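Local coordinates for protein LysR family transcriptional regulator (Vibrio vulnificus, PDB 5FHK) that probably binds specific DNA sequences as a LysR-type activator of virulence genes, the chain here being its regulatory domain, at residues 76-82 against 149-155; 54-58 against 194-198; 94-98 against 120-124; 100-106 against 125-131. One frame throughout, in Å; residues are numbered along the deposited sequence.

Contact 1: residues 76-82 against 149-155; sequences VKDILVA and ITLMPDV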
# COMPACT_ATOMS: atom_id res chain seq x y z
N VAL A 76 -12.01 -5.08 -13.00
CA VAL A 76 -10.58 -5.25 -13.18
C VAL A 76 -10.34 -6.63 -13.76
O VAL A 76 -11.13 -7.56 -13.55
CB VAL A 76 -9.84 -5.05 -11.84
CG1 VAL A 76 -9.98 -6.26 -10.94
CG2 VAL A 76 -8.40 -4.75 -12.07
N LYS A 77 -9.26 -6.76 -14.52
CA LYS A 77 -8.85 -8.05 -15.05
C LYS A 77 -7.35 -8.22 -14.86
O LYS A 77 -6.57 -7.33 -15.20
CB LYS A 77 -9.22 -8.19 -16.53
CG LYS A 77 -8.73 -9.49 -17.15
CD LYS A 77 -9.17 -9.64 -18.60
CE LYS A 77 -8.00 -9.59 -19.55
NZ LYS A 77 -7.87 -8.24 -20.14
N ASP A 78 -6.95 -9.36 -14.31
CA ASP A 78 -5.55 -9.63 -14.03
C ASP A 78 -4.87 -10.27 -15.23
O ASP A 78 -5.43 -11.17 -15.88
CB ASP A 78 -5.43 -10.52 -12.80
CG ASP A 78 -6.35 -10.08 -11.67
OD1 ASP A 78 -6.35 -8.88 -11.32
OD2 ASP A 78 -7.12 -10.93 -11.16
N ILE A 79 -3.65 -9.81 -15.53
CA ILE A 79 -2.90 -10.23 -16.70
C ILE A 79 -1.46 -10.50 -16.28
O ILE A 79 -0.97 -9.96 -15.28
CB ILE A 79 -2.91 -9.17 -17.82
CG1 ILE A 79 -2.23 -7.90 -17.32
CG2 ILE A 79 -4.37 -8.82 -18.24
CD1 ILE A 79 -2.25 -6.80 -18.33
N LEU A 80 -0.78 -11.31 -17.07
CA LEU A 80 0.60 -11.68 -16.80
C LEU A 80 1.52 -10.68 -17.46
O LEU A 80 1.30 -10.32 -18.62
CB LEU A 80 0.87 -13.09 -17.32
CG LEU A 80 0.05 -14.22 -16.67
CD1 LEU A 80 0.18 -15.53 -17.48
CD2 LEU A 80 0.48 -14.43 -15.23
N VAL A 81 2.53 -10.20 -16.72
CA VAL A 81 3.53 -9.27 -17.25
C VAL A 81 4.92 -9.58 -16.69
O VAL A 81 5.08 -10.33 -15.73
CB VAL A 81 3.19 -7.78 -16.97
CG1 VAL A 81 1.93 -7.37 -17.69
CG2 VAL A 81 3.05 -7.51 -15.44
N ALA A 82 5.93 -9.00 -17.35
CA ALA A 82 7.33 -9.03 -16.93
C ALA A 82 8.05 -7.85 -17.60
O ALA A 82 7.59 -7.32 -18.61
CB ALA A 82 8.00 -10.37 -17.30
N ILE A 149 8.06 -13.12 -13.62
CA ILE A 149 6.69 -12.99 -14.11
C ILE A 149 5.74 -12.85 -12.92
O ILE A 149 5.86 -13.59 -11.93
CB ILE A 149 6.30 -14.22 -14.95
CG1 ILE A 149 7.13 -14.31 -16.24
CG2 ILE A 149 4.78 -14.26 -15.22
CD1 ILE A 149 7.15 -15.67 -16.78
N THR A 150 4.79 -11.93 -13.02
CA THR A 150 3.74 -11.79 -12.02
C THR A 150 2.38 -11.71 -12.68
O THR A 150 2.24 -11.51 -13.89
CB THR A 150 3.93 -10.54 -11.16
OG1 THR A 150 2.84 -10.46 -10.24
CG2 THR A 150 3.92 -9.29 -12.04
N LEU A 151 1.35 -11.87 -11.86
CA LEU A 151 -0.02 -11.65 -12.28
C LEU A 151 -0.55 -10.44 -11.53
O LEU A 151 -0.43 -10.36 -10.30
CB LEU A 151 -0.89 -12.87 -12.00
CG LEU A 151 -2.35 -12.63 -12.39
CD1 LEU A 151 -2.46 -12.76 -13.87
CD2 LEU A 151 -3.26 -13.67 -11.72
N MET A 152 -1.13 -9.50 -12.26
CA MET A 152 -1.33 -8.19 -11.69
C MET A 152 -2.62 -7.61 -12.24
O MET A 152 -2.91 -7.78 -13.44
CB MET A 152 -0.14 -7.30 -12.03
CG MET A 152 -0.11 -5.94 -11.39
SD MET A 152 0.44 -5.98 -9.68
CE MET A 152 1.95 -6.92 -9.81
N PRO A 153 -3.42 -6.93 -11.41
CA PRO A 153 -4.63 -6.27 -11.93
C PRO A 153 -4.26 -5.20 -12.95
O PRO A 153 -3.46 -4.31 -12.66
CB PRO A 153 -5.28 -5.65 -10.68
CG PRO A 153 -4.61 -6.31 -9.51
CD PRO A 153 -3.21 -6.64 -9.99
N ASP A 154 -4.88 -5.28 -14.13
CA ASP A 154 -4.47 -4.44 -15.27
C ASP A 154 -4.49 -2.95 -14.94
O ASP A 154 -3.60 -2.21 -15.38
CB ASP A 154 -5.35 -4.71 -16.50
CG ASP A 154 -6.85 -4.51 -16.22
OD1 ASP A 154 -7.22 -4.13 -15.09
OD2 ASP A 154 -7.65 -4.75 -17.16
N VAL A 155 -5.48 -2.49 -14.16
CA VAL A 155 -5.55 -1.07 -13.79
C VAL A 155 -4.29 -0.60 -13.07
O VAL A 155 -3.93 0.58 -13.15
CB VAL A 155 -6.81 -0.80 -12.94
CG1 VAL A 155 -6.68 -1.40 -11.55
CG2 VAL A 155 -7.08 0.70 -12.87
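Ile79 and Met152 pair where strands 78-82 and 149-153 run antiparallel inside the regulatory domain, which has the periplasmic-binding-protein fold of LysR regulators. Four backbone bonds hold the strands together. Ile79 and Met152 exchange one pair, with Ile79 N to Met152 O at 3.0 Å, and Val81 and Thr150 exchange the other, with Val81 N to Thr150 O at 3.1 Å. Beyond the last strand pair, Asp154 N still reaches Lys77 O at 2.9 Å, meeting that oxygen from above the carbonyl plane.

The apolar contacts fall on two faces. On that of Leu80 and Leu151, Leu80 CD2 lies 3.6 Å from Leu151 CD1, and Trp113 covers both. On the other, the CG2 methyls of Val81 and Thr150 lie side by side, pointing the same way, and Thr150 also packs on Val139 and Cys143 of helix 136-144, while its OG1 bonds to Leu105 O.

Charge gathers where the strands end. Asp78 OD1 passes over Pro153, 3.2 Å from its CA, and forms a salt bridge with Arg178. With its CG set between the backbone N and the carbonyl carbon (chi1 56°), Asp154 brings its carboxylate back beside Lys77, whose N makes a straight but weak bond of 3.4 Å to Asp154 OD1.

Contact 2: residues 54-58 against 194-198; sequences WDVIF and VRLFI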
# COMPACT_ATOMS: atom_id res chain seq x y z
N TRP A 54 -20.63 -0.24 8.88
CA TRP A 54 -20.04 0.54 7.81
C TRP A 54 -21.11 1.38 7.13
O TRP A 54 -22.26 0.95 6.97
CB TRP A 54 -19.33 -0.38 6.79
CG TRP A 54 -18.21 -1.17 7.40
CD1 TRP A 54 -18.29 -2.45 7.91
CD2 TRP A 54 -16.86 -0.74 7.61
NE1 TRP A 54 -17.07 -2.83 8.40
CE2 TRP A 54 -16.18 -1.80 8.24
CE3 TRP A 54 -16.17 0.45 7.33
CZ2 TRP A 54 -14.82 -1.72 8.59
CZ3 TRP A 54 -14.83 0.53 7.67
CH2 TRP A 54 -14.17 -0.55 8.30
N ASP A 55 -20.74 2.60 6.76
CA ASP A 55 -21.65 3.42 5.98
C ASP A 55 -21.70 2.95 4.53
O ASP A 55 -22.78 2.76 3.96
CB ASP A 55 -21.23 4.89 6.09
CG ASP A 55 -21.48 5.45 7.51
OD1 ASP A 55 -22.61 5.29 7.99
OD2 ASP A 55 -20.55 6.03 8.13
N VAL A 56 -20.54 2.73 3.91
CA VAL A 56 -20.47 2.27 2.53
C VAL A 56 -19.31 1.30 2.42
O VAL A 56 -18.26 1.47 3.05
CB VAL A 56 -20.27 3.40 1.49
CG1 VAL A 56 -20.47 2.86 0.09
CG2 VAL A 56 -21.20 4.54 1.75
N ILE A 57 -19.49 0.28 1.58
CA ILE A 57 -18.48 -0.75 1.40
C ILE A 57 -18.27 -0.90 -0.10
O ILE A 57 -19.24 -1.08 -0.85
CB ILE A 57 -18.90 -2.09 2.07
CG1 ILE A 57 -18.69 -1.99 3.58
CG2 ILE A 57 -18.05 -3.26 1.55
CD1 ILE A 57 -19.19 -3.22 4.42
N PHE A 58 -17.02 -0.71 -0.53
CA PHE A 58 -16.57 -1.05 -1.88
C PHE A 58 -15.80 -2.35 -1.82
O PHE A 58 -14.87 -2.50 -1.01
CB PHE A 58 -15.69 0.06 -2.47
CG PHE A 58 -16.36 1.40 -2.49
CD1 PHE A 58 -16.42 2.17 -1.35
CD2 PHE A 58 -16.97 1.86 -3.64
CE1 PHE A 58 -17.06 3.41 -1.36
CE2 PHE A 58 -17.61 3.10 -3.65
CZ PHE A 58 -17.64 3.86 -2.50
N VAL A 194 -23.95 10.53 4.37
CA VAL A 194 -23.75 9.28 3.64
C VAL A 194 -24.50 9.30 2.32
O VAL A 194 -23.99 8.86 1.28
CB VAL A 194 -24.18 8.10 4.53
CG1 VAL A 194 -24.26 6.80 3.72
CG2 VAL A 194 -23.22 8.00 5.69
N ARG A 195 -25.71 9.83 2.33
CA ARG A 195 -26.49 9.96 1.11
C ARG A 195 -25.80 10.86 0.10
O ARG A 195 -25.78 10.56 -1.10
CB ARG A 195 -27.88 10.48 1.50
CG ARG A 195 -28.66 11.13 0.39
CD ARG A 195 -29.93 11.81 0.95
NE ARG A 195 -29.77 13.25 1.11
CZ ARG A 195 -29.37 14.06 0.13
NH1 ARG A 195 -29.07 13.59 -1.08
NH2 ARG A 195 -29.26 15.35 0.37
N LEU A 196 -25.22 11.97 0.56
CA LEU A 196 -24.54 12.85 -0.38
C LEU A 196 -23.36 12.13 -1.00
O LEU A 196 -23.08 12.28 -2.20
CB LEU A 196 -24.11 14.13 0.33
CG LEU A 196 -25.28 15.12 0.32
CD1 LEU A 196 -24.97 16.34 1.14
CD2 LEU A 196 -25.62 15.53 -1.12
N PHE A 197 -22.69 11.28 -0.22
CA PHE A 197 -21.54 10.56 -0.74
C PHE A 197 -21.97 9.60 -1.84
O PHE A 197 -21.40 9.59 -2.93
CB PHE A 197 -20.83 9.83 0.40
CG PHE A 197 -19.69 9.00 -0.05
CD1 PHE A 197 -18.52 9.59 -0.48
CD2 PHE A 197 -19.79 7.62 -0.09
CE1 PHE A 197 -17.46 8.80 -0.91
CE2 PHE A 197 -18.76 6.85 -0.52
CZ PHE A 197 -17.59 7.42 -0.92
N ILE A 198 -23.03 8.85 -1.58
CA ILE A 198 -23.47 7.82 -2.52
C ILE A 198 -23.90 8.44 -3.84
O ILE A 198 -23.70 7.87 -4.91
CB ILE A 198 -24.60 7.00 -1.88
CG1 ILE A 198 -24.01 5.99 -0.89
CG2 ILE A 198 -25.42 6.32 -2.94
CD1 ILE A 198 -24.99 5.55 0.19
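Val56 faces helix 192-204 from strand 56-60, and its CG2 methyl is the branch that meets it. From CB, which points at the helix, CG1 stands anti to the backbone N (chi1 -169°), and this puts CG2 beside that nitrogen, in among three helix side chains. CG2 lies 3.9 Å from Phe197 CD2, near the plane of the ring and at its edge, and 4.1 Å from Ile198 CG1; Val194 CG1 is a little farther, at 4.3 Å.

Two residues on, the rings of Phe58 and Phe197 approach from opposite directions and meet edge against edge, Phe58 CZ being 3.8 Å from Phe197 CE2. Neither covers the other's face. At the other end, Val194 CG2 sits 3.6 Å from Asp55 CG, the two side chains crossing at about a right angle, while Asp55 OD2 takes its hydrogen bond from Lys10 N.

This is helix-on-sheet packing in an alpha/beta subdomain of the LysR regulatory fold. Phe29 meets Phe197 edge-to-face, and Met182 touches both Val56 and Phe58. The contact between the segments is carried by methyls and ring edges, which implies that shape and burial of apolar surface hold the helix here, with the one carboxylate turned to a backbone N-H of strand 9-14.

Contact 3: residues 94-98 against 120-124; sequences THAED and GETVV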
# COMPACT_ATOMS: atom_id res chain seq x y z
N THR A 94 5.11 -19.97 -23.96
CA THR A 94 4.06 -19.87 -24.97
C THR A 94 2.80 -20.66 -24.63
O THR A 94 1.79 -20.49 -25.31
CB THR A 94 4.60 -20.30 -26.35
OG1 THR A 94 4.72 -21.73 -26.40
CG2 THR A 94 5.97 -19.68 -26.61
N HIS A 95 2.82 -21.48 -23.58
CA HIS A 95 1.60 -22.01 -22.99
C HIS A 95 1.66 -21.80 -21.48
O HIS A 95 2.75 -21.77 -20.89
CB HIS A 95 1.42 -23.50 -23.33
CG HIS A 95 0.15 -24.09 -22.81
ND1 HIS A 95 0.03 -24.61 -21.54
CD2 HIS A 95 -1.07 -24.22 -23.39
CE1 HIS A 95 -1.20 -25.05 -21.36
NE2 HIS A 95 -1.89 -24.83 -22.46
N ALA A 96 0.50 -21.65 -20.85
CA ALA A 96 0.46 -21.35 -19.42
C ALA A 96 1.08 -22.44 -18.56
O ALA A 96 1.33 -22.20 -17.38
CB ALA A 96 -0.98 -21.10 -18.98
N GLU A 97 1.34 -23.63 -19.12
CA GLU A 97 2.01 -24.67 -18.37
C GLU A 97 3.50 -24.41 -18.25
O GLU A 97 4.14 -24.94 -17.33
CB GLU A 97 1.77 -26.04 -19.01
CG GLU A 97 0.47 -26.70 -18.56
CD GLU A 97 0.46 -27.04 -17.07
OE1 GLU A 97 1.52 -27.44 -16.53
OE2 GLU A 97 -0.61 -26.90 -16.43
N ASP A 98 4.07 -23.59 -19.14
CA ASP A 98 5.48 -23.26 -19.06
C ASP A 98 5.82 -22.37 -17.88
O ASP A 98 7.01 -22.15 -17.61
CB ASP A 98 5.92 -22.59 -20.36
CG ASP A 98 5.72 -23.48 -21.58
OD1 ASP A 98 5.79 -24.73 -21.45
OD2 ASP A 98 5.49 -22.94 -22.69
N GLY A 120 -10.82 -21.64 -23.93
CA GLY A 120 -11.50 -22.10 -22.73
C GLY A 120 -10.71 -23.03 -21.83
O GLY A 120 -11.25 -23.48 -20.82
N GLU A 121 -9.46 -23.35 -22.16
CA GLU A 121 -8.65 -24.17 -21.28
C GLU A 121 -8.27 -23.40 -20.02
O GLU A 121 -8.01 -22.19 -20.07
CB GLU A 121 -7.38 -24.65 -22.00
CG GLU A 121 -6.54 -25.64 -21.18
CD GLU A 121 -5.15 -25.91 -21.77
OE1 GLU A 121 -4.85 -25.38 -22.87
OE2 GLU A 121 -4.38 -26.67 -21.13
N THR A 122 -8.23 -24.10 -18.89
CA THR A 122 -7.96 -23.50 -17.59
C THR A 122 -6.73 -24.14 -16.97
O THR A 122 -6.68 -25.37 -16.81
CB THR A 122 -9.17 -23.65 -16.65
OG1 THR A 122 -10.15 -22.66 -16.98
CG2 THR A 122 -8.76 -23.52 -15.18
N VAL A 123 -5.76 -23.32 -16.60
CA VAL A 123 -4.55 -23.77 -15.94
C VAL A 123 -4.45 -23.06 -14.59
O VAL A 123 -4.64 -21.84 -14.52
CB VAL A 123 -3.31 -23.51 -16.82
CG1 VAL A 123 -2.04 -23.53 -15.98
CG2 VAL A 123 -3.24 -24.54 -17.95
N VAL A 124 -4.15 -23.82 -13.53
CA VAL A 124 -3.98 -23.28 -12.18
C VAL A 124 -2.51 -23.37 -11.80
O VAL A 124 -1.90 -24.43 -11.93
CB VAL A 124 -4.86 -24.03 -11.16
CG1 VAL A 124 -4.68 -23.43 -9.77
CG2 VAL A 124 -6.32 -23.96 -11.57
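His95 and Glu121 reach for each other from opposite directions, the imidazole edge-on to the carboxylate. The His95 NE2 hydrogen bond to Glu121 OE1 is 3.0 Å long and almost straight. The oxygen lies in the ring plane, but the nitrogen sits above the carboxylate plane, 35° out of it; the two flat groups are turned 38° apart. Glu121 gets there with an extended chain, CG anti to the backbone N (chi1 -174°).

The other ring nitrogen is engaged within its own turn: His95 ND1 accepts Glu97 N at 2.9 Å, the donor tilted from the ring plane, so the ring is held by a bond at each nitrogen. Asp98 OD2 gathers the backbone N-H groups of Thr94 and His95 and closes this tight turn.

Beside the polar pair, Val123 points at the turn. Its CB lies 4.0 Å from Ala96 CB, its CG1 is 3.7 Å from Glu97 OE2, and its CG2 comes obliquely at the imidazole, 4.0 Å from His95 CE1. Trp173 packs on Ala96, Glu121 and Val123 and meets His95 edge-to-face.

The contact joins the loop before strand 104-107 to strand 122-125, an outer member of a small antiparallel sheet in this part of the regulatory domain. With ND1 accepting and NE2 donating, a neutral imidazole would already satisfy both bonds; the neighbouring Glu121 carboxylate would probably favour a proton on NE2.

Contact 4: residues 100-106 against 125-131; sequences HDHFLLK and NVDRGRF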
# COMPACT_ATOMS: atom_id res chain seq x y z
N HIS A 100 5.88 -23.03 -14.86
CA HIS A 100 6.64 -23.78 -13.86
C HIS A 100 8.15 -23.56 -13.99
O HIS A 100 8.86 -23.58 -12.98
CB HIS A 100 6.32 -25.26 -13.98
CG HIS A 100 4.89 -25.58 -13.67
ND1 HIS A 100 3.93 -25.75 -14.65
CD2 HIS A 100 4.25 -25.72 -12.49
CE1 HIS A 100 2.76 -25.99 -14.08
NE2 HIS A 100 2.93 -25.98 -12.77
N ASP A 101 8.64 -23.31 -15.19
CA ASP A 101 10.07 -23.17 -15.44
C ASP A 101 10.54 -21.73 -15.43
O ASP A 101 11.63 -21.44 -15.95
CB ASP A 101 10.41 -23.84 -16.77
CG ASP A 101 9.92 -25.28 -16.82
OD1 ASP A 101 10.14 -26.01 -15.83
OD2 ASP A 101 9.31 -25.67 -17.84
N HIS A 102 9.76 -20.82 -14.84
CA HIS A 102 10.06 -19.40 -14.81
C HIS A 102 10.02 -18.90 -13.37
O HIS A 102 9.35 -19.48 -12.51
CB HIS A 102 9.06 -18.60 -15.66
CG HIS A 102 9.43 -18.52 -17.11
ND1 HIS A 102 10.17 -17.49 -17.63
CD2 HIS A 102 9.15 -19.35 -18.14
CE1 HIS A 102 10.36 -17.69 -18.93
NE2 HIS A 102 9.74 -18.81 -19.26
N PHE A 103 10.74 -17.80 -13.13
CA PHE A 103 10.68 -17.10 -11.85
C PHE A 103 9.34 -16.39 -11.73
O PHE A 103 9.01 -15.54 -12.57
CB PHE A 103 11.81 -16.08 -11.72
CG PHE A 103 13.21 -16.67 -11.73
CD1 PHE A 103 13.76 -17.24 -10.59
CD2 PHE A 103 13.99 -16.62 -12.88
CE1 PHE A 103 15.06 -17.78 -10.61
CE2 PHE A 103 15.28 -17.13 -12.91
CZ PHE A 103 15.81 -17.71 -11.77
N LEU A 104 8.58 -16.69 -10.69
CA LEU A 104 7.25 -16.12 -10.50
C LEU A 104 7.25 -15.19 -9.29
O LEU A 104 7.98 -15.41 -8.32
CB LEU A 104 6.19 -17.21 -10.32
CG LEU A 104 6.13 -18.19 -11.49
CD1 LEU A 104 4.98 -19.18 -11.31
CD2 LEU A 104 6.03 -17.43 -12.80
N LEU A 105 6.45 -14.13 -9.39
CA LEU A 105 6.28 -13.17 -8.31
C LEU A 105 4.80 -13.07 -8.00
O LEU A 105 3.99 -12.78 -8.90
CB LEU A 105 6.85 -11.80 -8.69
CG LEU A 105 8.17 -11.86 -9.46
CD1 LEU A 105 8.52 -10.52 -10.17
CD2 LEU A 105 9.28 -12.31 -8.53
N LYS A 106 4.43 -13.33 -6.75
CA LYS A 106 3.03 -13.53 -6.39
C LYS A 106 2.65 -12.64 -5.21
O LYS A 106 3.34 -12.62 -4.19
CB LYS A 106 2.78 -15.00 -6.08
CG LYS A 106 2.81 -15.92 -7.31
CD LYS A 106 2.49 -17.35 -6.99
CE LYS A 106 2.17 -18.14 -8.27
NZ LYS A 106 1.77 -19.54 -7.98
N ASN A 125 -1.93 -22.25 -11.36
CA ASN A 125 -0.53 -22.23 -10.92
C ASN A 125 -0.45 -21.97 -9.42
O ASN A 125 -0.87 -20.91 -8.94
CB ASN A 125 0.30 -21.20 -11.66
CG ASN A 125 1.77 -21.29 -11.32
OD1 ASN A 125 2.18 -20.90 -10.22
ND2 ASN A 125 2.57 -21.82 -12.26
N VAL A 126 0.14 -22.92 -8.70
CA VAL A 126 0.27 -22.89 -7.26
C VAL A 126 1.74 -22.89 -6.83
O VAL A 126 2.03 -23.04 -5.64
CB VAL A 126 -0.49 -24.06 -6.61
CG1 VAL A 126 -1.97 -23.99 -6.95
CG2 VAL A 126 0.08 -25.38 -7.07
N ASP A 127 2.67 -22.74 -7.78
CA ASP A 127 4.09 -22.73 -7.44
C ASP A 127 4.41 -21.57 -6.51
O ASP A 127 3.82 -20.49 -6.59
CB ASP A 127 4.94 -22.58 -8.70
CG ASP A 127 4.51 -23.49 -9.83
OD1 ASP A 127 3.72 -24.42 -9.59
OD2 ASP A 127 4.97 -23.25 -10.96
N ARG A 128 5.37 -21.79 -5.62
CA ARG A 128 5.84 -20.69 -4.81
C ARG A 128 6.67 -19.75 -5.67
O ARG A 128 7.49 -20.18 -6.49
CB ARG A 128 6.67 -21.17 -3.62
CG ARG A 128 6.91 -20.08 -2.58
CD ARG A 128 7.45 -20.64 -1.29
NE ARG A 128 6.84 -21.93 -1.03
CZ ARG A 128 7.45 -22.92 -0.39
NH1 ARG A 128 8.69 -22.76 0.05
NH2 ARG A 128 6.82 -24.08 -0.20
N GLY A 129 6.43 -18.46 -5.50
CA GLY A 129 7.21 -17.48 -6.23
C GLY A 129 8.64 -17.39 -5.72
O GLY A 129 8.94 -17.68 -4.56
N ARG A 130 9.53 -16.96 -6.61
CA ARG A 130 10.81 -16.40 -6.19
C ARG A 130 10.59 -15.34 -5.11
O ARG A 130 11.42 -15.19 -4.21
CB ARG A 130 11.53 -15.81 -7.40
CG ARG A 130 12.82 -15.03 -7.10
CD ARG A 130 13.42 -14.48 -8.39
NE ARG A 130 14.83 -14.10 -8.27
CZ ARG A 130 15.59 -13.69 -9.29
NH1 ARG A 130 15.06 -13.61 -10.51
NH2 ARG A 130 16.86 -13.37 -9.09
N PHE A 131 9.47 -14.63 -5.18
CA PHE A 131 9.11 -13.57 -4.25
C PHE A 131 7.61 -13.68 -4.04
O PHE A 131 6.87 -13.73 -5.02
CB PHE A 131 9.48 -12.19 -4.82
CG PHE A 131 9.13 -11.03 -3.93
CD1 PHE A 131 8.29 -10.02 -4.38
CD2 PHE A 131 9.67 -10.93 -2.66
CE1 PHE A 131 7.98 -8.94 -3.56
CE2 PHE A 131 9.36 -9.86 -1.82
CZ PHE A 131 8.52 -8.85 -2.26
O HOH W 1 8.31 -19.40 -9.10
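Lys106 starts with CG beside its backbone N (chi1 -71°) and then runs straight out to NZ, while Asn125 sets its CG anti to the backbone N (chi1 -173°); the ammonium reaches the amide oxygen as the side chains cross at a slant. Lys106 NZ donates to Asn125 OD1 and to Asp127 O, each at 2.7 Å, both oxygens being met in their carbonyl planes. A weak bond to Asn125 O adds a third oxygen from the same turn, and Trp113 makes a cation-pi contact with the lysine. Asn125 OD1 also accepts Asp127 N at 3.1 Å, from above its amide plane, which makes 125-127 an Asx turn and fixes the amide that receives the ammonium.

Farther along, the two segments become neighbouring parallel strands of the large mixed sheet, 104-107 beside 131-133. Lys106 N donates to Phe131 O at 3.0 Å, and Leu105 CD2 packs on Phe131 CB. Gly129 passes close to the Leu104 carbonyl, and a water bridges Leu104 N and Arg128 O.

Over the face of Phe103 lies the Arg130 guanidinium, in a cation-pi contact with CZ 4.4 Å from the ring centroid; the planes are tilted 37° and NH1 sits over the ring centre. Arg130 NH1 bonds to Leu147 O, and NH2 crosses the dimer interface to Met30 O of the second subunit, where Phe131 also pairs with a strand of that subunit.

Overall arrangement
Contacts 1, 3 and 4 lie on one side of the chain's centre, their centres about 14 to 15 Å apart, while contact 2 lies on the other, its centre about 29 Å from that of contact 1 and 39 to 40 Å from the rest. Contact 2 closes the longest loop and encloses contact 1, which in turn encloses contacts 3 and 4; those two alternate along the chain. Contacts 1 and 4 touch, because strand 149-153 lies between strands 68-82 and 104-107. Such nesting suits the two-lobed fold of LysR regulatory domains, in which the chain leaves one lobe, builds the other and returns. Contact 4 also reaches the second subunit, where the sheet runs on across the interface.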